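Local coordinates for F5/8 type C domain protein (Bacteroides ovatus, PDB 4ZRX) that is a putative alpha-L-fucosidase that probably removes fucose from sugar chains, joining a TIM-barrel hydrolase domain to a carbohydrate-binding-like F5/8 type C domain, at residues P147-A152 against N162-R167; D223-G228 against T242-G247; P330-R333 against I337-A340; V389-D394 against E402-E407. All coordinates share one frame; numbering follows the deposited sequence.

Contact 1 (P147-A152 against N162-R167); sequences PWDRNA and NDFFIR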
loop_
_atom_site.group_PDB
_atom_site.type_symbol
_atom_site.label_atom_id
_atom_site.label_comp_id
_atom_site.label_asym_id
_atom_site.label_seq_id
_atom_site.Cartn_x
_atom_site.Cartn_y
_atom_site.Cartn_z
ATOM N N PRO A 147 18.354 -4.184 -10.356
ATOM C CA PRO A 147 19.018 -4.135 -11.688
ATOM C C PRO A 147 19.914 -2.902 -11.802
ATOM O O PRO A 147 21.077 -3.050 -12.160
ATOM C CB PRO A 147 17.829 -4.117 -12.662
ATOM C CG PRO A 147 16.742 -4.801 -11.889
ATOM C CD PRO A 147 16.890 -4.366 -10.496
ATOM N N TRP A 148 19.405 -1.719 -11.437
ATOM C CA TRP A 148 20.214 -0.492 -11.473
ATOM C C TRP A 148 21.243 -0.574 -10.315
ATOM O O TRP A 148 20.881 -0.775 -9.157
ATOM C CB TRP A 148 19.311 0.730 -11.287
ATOM C CG TRP A 148 19.977 2.094 -11.310
ATOM C CD1 TRP A 148 21.109 2.488 -12.006
ATOM C CD2 TRP A 148 19.523 3.242 -10.620
ATOM N NE1 TRP A 148 21.365 3.828 -11.771
ATOM C CE2 TRP A 148 20.400 4.315 -10.945
ATOM C CE3 TRP A 148 18.439 3.488 -9.762
ATOM C CZ2 TRP A 148 20.235 5.596 -10.406
ATOM C CZ3 TRP A 148 18.285 4.731 -9.227
ATOM C CH2 TRP A 148 19.183 5.790 -9.564
ATOM N N ASP A 149 22.526 -0.403 -10.647
ATOM C CA ASP A 149 23.582 -0.520 -9.671
ATOM C C ASP A 149 24.493 0.694 -9.871
ATOM O O ASP A 149 25.167 0.813 -10.894
ATOM C CB ASP A 149 24.325 -1.857 -9.871
ATOM C CG ASP A 149 25.329 -2.161 -8.795
ATOM O OD1 ASP A 149 25.978 -1.204 -8.295
ATOM O OD2 ASP A 149 25.506 -3.380 -8.436
ATOM N N ARG A 150 24.512 1.580 -8.885
ATOM C CA ARG A 150 25.234 2.817 -9.003
ATOM C C ARG A 150 26.680 2.670 -8.522
ATOM O O ARG A 150 27.418 3.641 -8.588
ATOM C CB ARG A 150 24.539 3.883 -8.148
ATOM C CG ARG A 150 23.099 4.129 -8.625
ATOM C CD ARG A 150 22.407 5.126 -7.715
ATOM N NE ARG A 150 22.700 6.505 -8.124
ATOM C CZ ARG A 150 22.047 7.581 -7.658
ATOM N NH1 ARG A 150 21.145 7.495 -6.709
ATOM N NH2 ARG A 150 22.349 8.769 -8.152
ATOM N N ASN A 151 27.068 1.520 -7.999
ATOM C CA ASN A 151 28.439 1.310 -7.518
ATOM C C ASN A 151 29.256 0.561 -8.538
ATOM O O ASN A 151 30.398 0.943 -8.839
ATOM C CB ASN A 151 28.451 0.530 -6.239
ATOM C CG ASN A 151 29.869 0.191 -5.783
ATOM O OD1 ASN A 151 30.434 -0.866 -6.122
ATOM N ND2 ASN A 151 30.470 1.126 -5.050
ATOM N N ALA A 152 28.699 -0.490 -9.095
ATOM C CA ALA A 152 29.435 -1.387 -9.958
ATOM C C ALA A 152 30.051 -0.664 -11.168
ATOM O O ALA A 152 29.350 -0.060 -11.983
ATOM C CB ALA A 152 28.570 -2.539 -10.422
ATOM N N ASN A 162 25.639 -7.736 -17.218
ATOM C CA ASN A 162 24.711 -8.845 -17.249
ATOM C C ASN A 162 25.315 -10.073 -16.628
ATOM O O ASN A 162 24.679 -10.734 -15.825
ATOM C CB ASN A 162 24.207 -9.090 -18.662
ATOM C CG ASN A 162 23.177 -8.047 -19.099
ATOM O OD1 ASN A 162 22.360 -7.588 -18.292
ATOM N ND2 ASN A 162 23.154 -7.736 -20.369
ATOM N N ASP A 163 26.583 -10.382 -16.950
ATOM C CA ASP A 163 27.269 -11.532 -16.327
ATOM C C ASP A 163 27.384 -11.348 -14.824
ATOM O O ASP A 163 27.186 -12.296 -14.055
ATOM C CB ASP A 163 28.696 -11.713 -16.917
ATOM C CG ASP A 163 29.485 -12.875 -16.272
ATOM O OD1 ASP A 163 29.280 -14.040 -16.694
ATOM O OD2 ASP A 163 30.354 -12.634 -15.398
ATOM N N PHE A 164 27.769 -10.147 -14.428
ATOM C CA PHE A 164 27.959 -9.762 -13.015
ATOM C C PHE A 164 26.648 -9.961 -12.235
ATOM O O PHE A 164 26.627 -10.544 -11.151
ATOM C CB PHE A 164 28.388 -8.265 -13.041
ATOM C CG PHE A 164 28.494 -7.577 -11.670
ATOM C CD1 PHE A 164 29.662 -7.611 -10.933
ATOM C CD2 PHE A 164 27.421 -6.878 -11.164
ATOM C CE1 PHE A 164 29.739 -6.932 -9.697
ATOM C CE2 PHE A 164 27.497 -6.222 -10.016
ATOM C CZ PHE A 164 28.642 -6.270 -9.250
ATOM N N PHE A 165 25.594 -9.475 -12.838
ATOM C CA PHE A 165 24.231 -9.593 -12.286
ATOM C C PHE A 165 23.816 -11.028 -12.133
ATOM O O PHE A 165 23.318 -11.420 -11.096
ATOM C CB PHE A 165 23.252 -8.824 -13.123
ATOM C CG PHE A 165 21.886 -8.587 -12.430
ATOM C CD1 PHE A 165 21.751 -7.571 -11.488
ATOM C CD2 PHE A 165 20.824 -9.414 -12.680
ATOM C CE1 PHE A 165 20.547 -7.363 -10.853
ATOM C CE2 PHE A 165 19.591 -9.200 -12.067
ATOM C CZ PHE A 165 19.471 -8.161 -11.132
ATOM N N ILE A 166 24.081 -11.855 -13.159
ATOM C CA ILE A 166 23.750 -13.253 -13.055
ATOM C C ILE A 166 24.572 -13.880 -11.965
ATOM O O ILE A 166 24.084 -14.772 -11.289
ATOM C CB ILE A 166 23.936 -13.989 -14.449
ATOM C CG1 ILE A 166 22.803 -13.530 -15.368
ATOM C CG2 ILE A 166 23.909 -15.507 -14.287
ATOM C CD1 ILE A 166 22.971 -13.949 -16.817
ATOM N N ARG A 167 25.858 -13.491 -11.812
ATOM C CA ARG A 167 26.639 -14.109 -10.747
ATOM C C ARG A 167 26.081 -13.747 -9.388
ATOM O O ARG A 167 25.979 -14.618 -8.532
ATOM C CB ARG A 167 28.129 -13.795 -10.844
ATOM C CG ARG A 167 28.780 -14.648 -11.860
ATOM C CD ARG A 167 30.180 -14.120 -12.163
ATOM N NE ARG A 167 31.042 -13.943 -10.987
ATOM C CZ ARG A 167 31.786 -12.848 -10.764
ATOM N NH1 ARG A 167 31.707 -11.804 -11.574
ATOM N NH2 ARG A 167 32.588 -12.786 -9.714
#
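Pro-147 to Ala-152, an irregular loop, passes one flank of helix 158-174, the CA atoms of Pro-147 and Phe-165 lying 7.6 Å apart and those of Ala-152 and Phe-164 9.0 Å. Two successive phenylalanines of the helix reach the loop, each with CG anti to its N (chi1 173° and -165°). Phe-165 brings CE1 to within 3.7 Å of Pro-147 CA, while its CZ stays 4.4 Å from Pro-147 CG at the far side of the pyrrolidine ring. Phe-164 meets Ala-152 CB with CE2 at 3.9 Å, while Asp-149 OD2 comes up at the ring edge, 3.8 Å from the same CE2. The other oxygen, OD1, folds the loop into an Asx turn: it accepts from Asn-151 N nearly along its C-O axis, and from Ala-152 N, well above the carboxylate plane, at 2.9 Å. With an alanine in place of Asp-149, both amides would probably lose this acceptor and Lys-97, salt-bridged to OD2, its partner. The loop follows barrel strand 140-145 and precedes helix 158-174; helix 201-211 closes in beside them, Trp-201 touching Pro-147 and Phe-204 meeting the Phe-165 ring.

Contact 2 (D223-G228 against T242-G247); sequences DVRWVG and TVLTPG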
loop_
_atom_site.group_PDB
_atom_site.type_symbol
_atom_site.label_atom_id
_atom_site.label_comp_id
_atom_site.label_asym_id
_atom_site.label_seq_id
_atom_site.Cartn_x
_atom_site.Cartn_y
_atom_site.Cartn_z
ATOM N N ASP A 223 5.910 -12.504 -14.338
ATOM C CA ASP A 223 5.049 -13.229 -13.391
ATOM C C ASP A 223 4.157 -12.309 -12.555
ATOM O O ASP A 223 3.025 -12.708 -12.254
ATOM C CB ASP A 223 5.833 -14.150 -12.453
ATOM C CG ASP A 223 6.421 -15.350 -13.141
ATOM O OD1 ASP A 223 5.642 -15.994 -13.893
ATOM O OD2 ASP A 223 7.603 -15.651 -12.852
ATOM N N VAL A 224 4.700 -11.174 -12.129
ATOM C CA VAL A 224 4.018 -10.281 -11.174
ATOM C C VAL A 224 4.210 -8.838 -11.629
ATOM O O VAL A 224 5.324 -8.423 -11.936
ATOM C CB VAL A 224 4.582 -10.479 -9.781
ATOM C CG1 VAL A 224 4.108 -9.432 -8.752
ATOM C CG2 VAL A 224 4.283 -11.868 -9.198
ATOM N N ARG A 225 3.098 -8.098 -11.654
ATOM C CA ARG A 225 3.024 -6.751 -12.193
ATOM C C ARG A 225 2.963 -5.756 -11.030
ATOM O O ARG A 225 2.137 -5.893 -10.122
ATOM C CB ARG A 225 1.766 -6.631 -13.073
ATOM C CG ARG A 225 1.308 -5.248 -13.430
ATOM C CD ARG A 225 0.185 -5.265 -14.407
ATOM N NE ARG A 225 -0.979 -5.970 -13.916
ATOM C CZ ARG A 225 -2.027 -5.450 -13.291
ATOM N NH1 ARG A 225 -2.103 -4.157 -12.986
ATOM N NH2 ARG A 225 -3.003 -6.253 -12.939
ATOM N N TRP A 226 3.758 -4.699 -11.133
ATOM C CA TRP A 226 3.635 -3.601 -10.204
ATOM C C TRP A 226 2.275 -2.917 -10.375
ATOM O O TRP A 226 1.934 -2.571 -11.478
ATOM C CB TRP A 226 4.701 -2.581 -10.519
ATOM C CG TRP A 226 4.705 -1.389 -9.589
ATOM C CD1 TRP A 226 4.625 -1.428 -8.261
ATOM C CD2 TRP A 226 4.901 -0.014 -9.945
ATOM N NE1 TRP A 226 4.671 -0.159 -7.726
ATOM C CE2 TRP A 226 4.861 0.736 -8.754
ATOM C CE3 TRP A 226 5.026 0.664 -11.167
ATOM C CZ2 TRP A 226 5.002 2.114 -8.731
ATOM C CZ3 TRP A 226 5.193 2.068 -11.148
ATOM C CH2 TRP A 226 5.183 2.768 -9.917
ATOM N N VAL A 227 1.579 -2.629 -9.285
ATOM C CA VAL A 227 0.264 -2.051 -9.358
ATOM C C VAL A 227 0.322 -0.670 -10.035
ATOM O O VAL A 227 -0.729 -0.250 -10.515
ATOM C CB VAL A 227 -0.436 -1.987 -7.987
ATOM C CG1 VAL A 227 0.197 -0.978 -7.082
ATOM C CG2 VAL A 227 -1.942 -1.755 -8.144
ATOM N N GLY A 228 1.462 0.057 -9.959
ATOM C CA GLY A 228 1.596 1.352 -10.666
ATOM C C GLY A 228 1.695 2.530 -9.764
ATOM O O GLY A 228 1.798 3.659 -10.230
ATOM N N THR A 242 -4.513 -9.202 -18.589
ATOM C CA THR A 242 -4.248 -7.817 -18.927
ATOM C C THR A 242 -3.561 -7.667 -20.278
ATOM O O THR A 242 -2.817 -8.572 -20.757
ATOM C CB THR A 242 -3.388 -7.113 -17.814
ATOM O OG1 THR A 242 -3.159 -5.772 -18.215
ATOM C CG2 THR A 242 -2.043 -7.829 -17.549
ATOM N N VAL A 243 -3.857 -6.556 -20.931
ATOM C CA VAL A 243 -3.189 -6.183 -22.182
ATOM C C VAL A 243 -1.794 -5.586 -21.941
ATOM O O VAL A 243 -1.031 -5.353 -22.903
ATOM C CB VAL A 243 -4.039 -5.193 -22.971
ATOM C CG1 VAL A 243 -5.378 -5.758 -23.261
ATOM C CG2 VAL A 243 -4.184 -3.843 -22.252
ATOM N N LEU A 244 -1.469 -5.228 -20.686
ATOM C CA LEU A 244 -0.166 -4.627 -20.396
ATOM C C LEU A 244 0.956 -5.626 -20.632
ATOM O O LEU A 244 0.964 -6.669 -20.021
ATOM C CB LEU A 244 -0.111 -4.057 -18.975
ATOM C CG LEU A 244 1.142 -3.226 -18.633
ATOM C CD1 LEU A 244 1.219 -1.916 -19.344
ATOM C CD2 LEU A 244 1.217 -3.039 -17.067
ATOM N N THR A 245 1.921 -5.264 -21.478
ATOM C CA THR A 245 2.975 -6.158 -21.873
ATOM C C THR A 245 4.072 -6.021 -20.809
ATOM O O THR A 245 4.571 -4.906 -20.560
ATOM C CB THR A 245 3.538 -5.821 -23.269
ATOM O OG1 THR A 245 2.509 -5.893 -24.246
ATOM C CG2 THR A 245 4.659 -6.802 -23.607
ATOM N N PRO A 246 4.496 -7.139 -20.214
ATOM C CA PRO A 246 5.642 -7.103 -19.309
ATOM C C PRO A 246 6.818 -6.355 -19.871
ATOM O O PRO A 246 7.192 -6.562 -21.044
ATOM C CB PRO A 246 5.958 -8.583 -19.068
ATOM C CG PRO A 246 4.627 -9.197 -19.097
ATOM C CD PRO A 246 3.873 -8.474 -20.209
ATOM N N GLY A 247 7.400 -5.491 -19.041
ATOM C CA GLY A 247 8.461 -4.588 -19.472
ATOM C C GLY A 247 9.728 -5.283 -19.948
ATOM O O GLY A 247 10.548 -4.692 -20.655
#
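Two short strands that each hydrogen-bond to strand 279-290 of the barrel sheet, 225-226 in parallel and 241-242 antiparallel, lead into this contact, in which Arg-225 reaches across to Thr-242 and Leu-244. The backbones stay well apart: the closest pair of CA atoms, Arg-225 and Pro-246, is 7.6 Å distant, and side chains bridge the gap. Arg-225 leaves its strand extended, CG anti to the backbone N (chi1 164°), which carries CD to Leu-244 CD2 at 3.6 Å, an apolar touch made by the stem of a charged side chain. The bend at chi3 (60°) then turns NE and the guanidinium off that line. Just beyond, NE lies 4.2 Å from the methyl CG2 of Thr-242. The polar end is spent elsewhere: NE bonds to the carbonyl of Tyr-283 on strand 279-290, and NH2 forms a salt bridge with Glu-238, which together hold the guanidinium in its buried place. On Thr-242, OG1 accepts from Leu-244 N at 3.0 Å with a nearly straight N-H...O angle of 169°, and it also bonds to the carbonyl of Leu-268. The bond within the segment sets the chain's course directly after strand 241-242 and places the leucine that packs on Arg-225. Such a threonine, accepting from the amide two residues on, defines an ST turn, here at the end of a short strand.

Contact 3 (P330-R333 against I337-A340); sequences PPDR and IHEA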
loop_
_atom_site.group_PDB
_atom_site.type_symbol
_atom_site.label_atom_id
_atom_site.label_comp_id
_atom_site.label_asym_id
_atom_site.label_seq_id
_atom_site.Cartn_x
_atom_site.Cartn_y
_atom_site.Cartn_z
ATOM N N PRO A 330 10.868 -1.438 7.773
ATOM C CA PRO A 330 12.340 -1.358 7.650
ATOM C C PRO A 330 13.068 -1.567 8.958
ATOM O O PRO A 330 12.849 -0.785 9.874
ATOM C CB PRO A 330 12.565 0.056 7.205
ATOM C CG PRO A 330 11.394 0.825 7.771
ATOM C CD PRO A 330 10.245 -0.111 7.866
ATOM N N PRO A 331 13.991 -2.523 9.040
ATOM C CA PRO A 331 14.813 -2.634 10.244
ATOM C C PRO A 331 15.682 -1.397 10.430
ATOM O O PRO A 331 16.107 -0.760 9.467
ATOM C CB PRO A 331 15.643 -3.883 9.997
ATOM C CG PRO A 331 14.827 -4.695 9.033
ATOM C CD PRO A 331 14.222 -3.643 8.102
ATOM N N ASP A 332 15.946 -1.060 11.685
ATOM C CA ASP A 332 16.661 0.143 12.038
ATOM C C ASP A 332 18.197 -0.041 12.168
ATOM O O ASP A 332 18.747 -1.068 11.707
ATOM C CB ASP A 332 16.020 0.692 13.322
ATOM C CG ASP A 332 16.313 -0.108 14.546
ATOM O OD1 ASP A 332 17.104 -1.068 14.528
ATOM O OD2 ASP A 332 15.725 0.298 15.595
ATOM N N ARG A 333 18.881 0.965 12.749
ATOM C CA ARG A 333 20.354 0.894 12.853
ATOM C C ARG A 333 20.842 -0.082 13.922
ATOM O O ARG A 333 22.037 -0.416 13.965
ATOM C CB ARG A 333 20.952 2.269 13.069
ATOM C CG ARG A 333 20.723 3.183 11.915
ATOM C CD ARG A 333 21.433 4.517 12.096
ATOM N NE ARG A 333 21.034 5.445 11.036
ATOM C CZ ARG A 333 21.395 6.715 10.957
ATOM N NH1 ARG A 333 22.227 7.224 11.871
ATOM N NH2 ARG A 333 20.922 7.467 9.957
ATOM N N ILE A 337 13.449 -4.570 13.975
ATOM C CA ILE A 337 12.181 -3.857 13.706
ATOM C C ILE A 337 11.887 -3.019 14.930
ATOM O O ILE A 337 11.981 -3.501 16.051
ATOM C CB ILE A 337 11.032 -4.828 13.384
ATOM C CG1 ILE A 337 11.356 -5.563 12.071
ATOM C CG2 ILE A 337 9.730 -4.037 13.202
ATOM C CD1 ILE A 337 10.268 -6.660 11.671
ATOM N N HIS A 338 11.599 -1.762 14.710
ATOM C CA HIS A 338 11.396 -0.772 15.786
ATOM C C HIS A 338 10.100 -1.027 16.551
ATOM O O HIS A 338 9.139 -1.580 16.040
ATOM C CB HIS A 338 11.369 0.606 15.166
ATOM C CG HIS A 338 11.382 1.731 16.140
ATOM N ND1 HIS A 338 10.229 2.274 16.631
ATOM C CD2 HIS A 338 12.395 2.466 16.656
ATOM C CE1 HIS A 338 10.519 3.267 17.462
ATOM N NE2 HIS A 338 11.825 3.403 17.494
ATOM N N GLU A 339 10.102 -0.664 17.817
ATOM C CA GLU A 339 9.000 -0.912 18.728
ATOM C C GLU A 339 7.663 -0.392 18.244
ATOM O O GLU A 339 6.600 -1.031 18.458
ATOM C CB GLU A 339 9.319 -0.181 20.030
ATOM C CG GLU A 339 10.483 -0.839 20.878
ATOM C CD GLU A 339 11.944 -0.436 20.450
ATOM O OE1 GLU A 339 12.167 0.376 19.518
ATOM O OE2 GLU A 339 12.899 -0.938 21.119
ATOM N N ALA A 340 7.689 0.816 17.668
ATOM C CA ALA A 340 6.481 1.440 17.157
ATOM C C ALA A 340 5.851 0.560 16.051
ATOM O O ALA A 340 4.650 0.337 16.069
ATOM C CB ALA A 340 6.731 2.876 16.606
HETATM O O HOH W 1 11.097 -0.828 11.985
#
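Asp-332 and His-338 meet nearly at right angles, the carboxylate and imidazole planes 79° apart. The aspartate CG sits between the backbone N and the carbonyl carbon (chi1 72°), and OD2 comes to the edge of the imidazole, 4.1 Å from CD2, without a hydrogen bond. The ring is held from its far side. His-338 stands at the N-cap position of helix 339-356, and its ND1 makes the capping bond, accepting from Ala-340 N at 3.1 Å with the amide tilted 31° from the ring plane. Over one ring face lies Glu-339 OE1, 3.5 Å above the plane and above the ring centre. A water links the backbones, donating to Pro-330 O at 2.7 Å and accepting from His-338 N at 2.9 Å; Ile-337 N, near Pro-331, turns instead to Gln-79 OE1. Were His-338 an alanine, the Ala-340 amide would probably lose its capping acceptor and a gap would open beside Asp-332 and Glu-339. The two acids are themselves joined through Arg-334, whose NH2 makes a salt bridge with Asp-332 OD2 and whose NH1 makes one with Glu-339 OE2. Because ND1 is used as an acceptor, any ring proton most likely sits on NE2; the capping bond would disfavour a second proton, on ND1, which may offset any pull from the nearby acids, themselves partly balanced by Arg-334.

Contact 4 (V389-D394 against E402-E407); sequences VMLQED and EAFTVE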
loop_
_atom_site.group_PDB
_atom_site.type_symbol
_atom_site.label_atom_id
_atom_site.label_comp_id
_atom_site.label_asym_id
_atom_site.label_seq_id
_atom_site.Cartn_x
_atom_site.Cartn_y
_atom_site.Cartn_z
ATOM N N VAL A 389 -18.530 -7.915 2.759
ATOM C CA VAL A 389 -18.732 -9.126 1.928
ATOM C C VAL A 389 -17.473 -9.370 1.141
ATOM O O VAL A 389 -16.864 -8.428 0.605
ATOM C CB VAL A 389 -19.968 -8.988 1.057
ATOM C CG1 VAL A 389 -20.116 -10.104 0.014
ATOM C CG2 VAL A 389 -21.175 -8.929 1.914
HETATM N N MSE A 390 -17.129 -10.644 1.038
HETATM C CA MSE A 390 -15.982 -11.114 0.290
HETATM C C MSE A 390 -16.440 -12.105 -0.778
HETATM O O MSE A 390 -17.263 -13.002 -0.488
HETATM C CB MSE A 390 -14.984 -11.771 1.260
HETATM C CG MSE A 390 -13.720 -12.193 0.584
HETATM SE SE MSE A 390 -13.690 -14.039 0.372
HETATM C CE MSE A 390 -13.114 -14.589 2.003
ATOM N N LEU A 391 -15.919 -11.952 -1.981
ATOM C CA LEU A 391 -16.215 -12.806 -3.097
ATOM C C LEU A 391 -14.922 -13.333 -3.714
ATOM O O LEU A 391 -13.906 -12.587 -3.742
ATOM C CB LEU A 391 -16.999 -12.043 -4.152
ATOM C CG LEU A 391 -18.169 -11.237 -3.572
ATOM C CD1 LEU A 391 -18.587 -10.268 -4.575
ATOM C CD2 LEU A 391 -19.303 -12.148 -3.245
ATOM N N GLN A 392 -14.985 -14.578 -4.248
ATOM C CA GLN A 392 -13.878 -15.107 -5.042
ATOM C C GLN A 392 -14.378 -15.801 -6.292
ATOM O O GLN A 392 -15.413 -16.500 -6.217
ATOM C CB GLN A 392 -13.052 -16.115 -4.239
ATOM C CG GLN A 392 -12.535 -15.564 -2.945
ATOM C CD GLN A 392 -11.558 -16.507 -2.228
ATOM O OE1 GLN A 392 -11.971 -17.327 -1.397
ATOM N NE2 GLN A 392 -10.285 -16.422 -2.563
ATOM N N GLU A 393 -13.601 -15.712 -7.369
ATOM C CA GLU A 393 -13.799 -16.505 -8.568
ATOM C C GLU A 393 -12.799 -17.635 -8.600
ATOM O O GLU A 393 -11.680 -17.525 -8.096
ATOM C CB GLU A 393 -13.540 -15.674 -9.856
ATOM C CG GLU A 393 -14.571 -14.801 -10.285
ATOM C CD GLU A 393 -14.165 -14.000 -11.529
ATOM O OE1 GLU A 393 -14.411 -14.500 -12.625
ATOM O OE2 GLU A 393 -13.670 -12.872 -11.418
ATOM N N ASP A 394 -13.140 -18.690 -9.323
ATOM C CA ASP A 394 -12.194 -19.724 -9.565
ATOM C C ASP A 394 -11.256 -19.378 -10.686
ATOM O O ASP A 394 -11.460 -19.840 -11.848
ATOM C CB ASP A 394 -12.902 -21.045 -9.926
ATOM C CG ASP A 394 -11.953 -22.189 -10.107
ATOM O OD1 ASP A 394 -10.721 -22.019 -9.878
ATOM O OD2 ASP A 394 -12.473 -23.318 -10.493
ATOM N N GLU A 402 -17.400 -9.267 -14.783
ATOM C CA GLU A 402 -17.270 -7.887 -15.215
ATOM C C GLU A 402 -18.139 -6.879 -14.453
ATOM O O GLU A 402 -17.768 -5.707 -14.373
ATOM C CB GLU A 402 -17.552 -7.776 -16.677
ATOM C CG GLU A 402 -16.557 -8.509 -17.520
ATOM C CD GLU A 402 -16.937 -8.561 -18.987
ATOM O OE1 GLU A 402 -18.102 -8.963 -19.241
ATOM O OE2 GLU A 402 -16.094 -8.194 -19.915
ATOM N N ALA A 403 -19.284 -7.313 -13.931
ATOM C CA ALA A 403 -20.125 -6.468 -13.065
ATOM C C ALA A 403 -21.001 -7.324 -12.189
ATOM O O ALA A 403 -21.486 -8.380 -12.625
ATOM C CB ALA A 403 -21.006 -5.558 -13.918
ATOM N N PHE A 404 -21.190 -6.898 -10.941
ATOM C CA PHE A 404 -21.987 -7.693 -10.029
ATOM C C PHE A 404 -22.618 -6.753 -8.995
ATOM O O PHE A 404 -22.169 -5.638 -8.772
ATOM C CB PHE A 404 -21.187 -8.798 -9.308
ATOM C CG PHE A 404 -20.168 -8.297 -8.376
ATOM C CD1 PHE A 404 -18.872 -7.954 -8.820
ATOM C CD2 PHE A 404 -20.439 -8.204 -7.033
ATOM C CE1 PHE A 404 -17.948 -7.477 -7.925
ATOM C CE2 PHE A 404 -19.512 -7.754 -6.129
ATOM C CZ PHE A 404 -18.225 -7.356 -6.603
ATOM N N THR A 405 -23.664 -7.271 -8.361
ATOM C CA THR A 405 -24.414 -6.615 -7.327
ATOM C C THR A 405 -24.605 -7.562 -6.155
ATOM O O THR A 405 -24.781 -8.749 -6.369
ATOM C CB THR A 405 -25.806 -6.210 -7.885
ATOM O OG1 THR A 405 -25.579 -5.359 -9.022
ATOM C CG2 THR A 405 -26.619 -5.424 -6.821
ATOM N N VAL A 406 -24.585 -7.024 -4.928
ATOM C CA VAL A 406 -24.831 -7.762 -3.717
ATOM C C VAL A 406 -25.955 -7.090 -2.924
ATOM O O VAL A 406 -25.991 -5.884 -2.764
ATOM C CB VAL A 406 -23.609 -7.834 -2.795
ATOM C CG1 VAL A 406 -23.848 -8.722 -1.700
ATOM C CG2 VAL A 406 -22.362 -8.291 -3.600
ATOM N N GLU A 407 -26.917 -7.946 -2.501
ATOM C CA GLU A 407 -28.060 -7.538 -1.719
ATOM C C GLU A 407 -28.151 -8.377 -0.459
ATOM O O GLU A 407 -27.669 -9.489 -0.419
ATOM C CB GLU A 407 -29.337 -7.692 -2.551
ATOM C CG GLU A 407 -29.309 -6.807 -3.761
ATOM C CD GLU A 407 -30.300 -7.216 -4.823
ATOM O OE1 GLU A 407 -30.838 -8.360 -4.818
ATOM O OE2 GLU A 407 -30.538 -6.384 -5.693
#
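Val-406 extends toward strand 388-393 from its CB, which itself lies short of the other strand and serves to set two methyls on diverging courses. CG1 is anti to the backbone N (chi1 -172°) and heads for Val-389, meeting CG1 of that residue at 4.3 Å, methyl against methyl. CG2 points the other way along the strand, where it lies in the plane of the Phe-404 ring at its edge, and approaches Leu-391 CD1 at 4.4 Å. These side chains fill the interior of a beta sandwich: strand 388-393 belongs to one four-stranded antiparallel sheet and strand 401-410 to another, and their segments 389-393 and 402-407 face each other with axes 10.1 Å apart and N-to-C directions at 142°. No backbone bonds pass between them. From the opposing sheet Leu-391 advances head-on toward Phe-404, CG anti to its carbonyl carbon, and puts CD1 by the phenylalanine ring; the modelled approach is too short to be trusted, and the leucine was deposited in two conformers. Leu-429 of strand 427-431 touches both Val-406 and Phe-404, while Ile-443 of strand 438-446 packs on Phe-404 from within its own sheet.

Contacts 1, 2 and 3 all belong to the alpha-L-fucosidase part of the chain and succeed one another along it without touching. Contacts 1 and 2 have centres 23 Å apart and nearest atoms about 11 Å apart; contact 3 stands about 17 Å, nearest atoms, from each of them. Contact 4 belongs to the beta sandwich that follows: its nearest atoms come to about 11 Å from those of contact 2, whereas contact 3 lies on the other side of the chain's centre, 39 Å away between centres. Contacts 1 and 3 both involve loops after barrel strands (140-145 and 324-328), the end where TIM-barrel enzymes generally carry their active sites, so either may lie near the pocket.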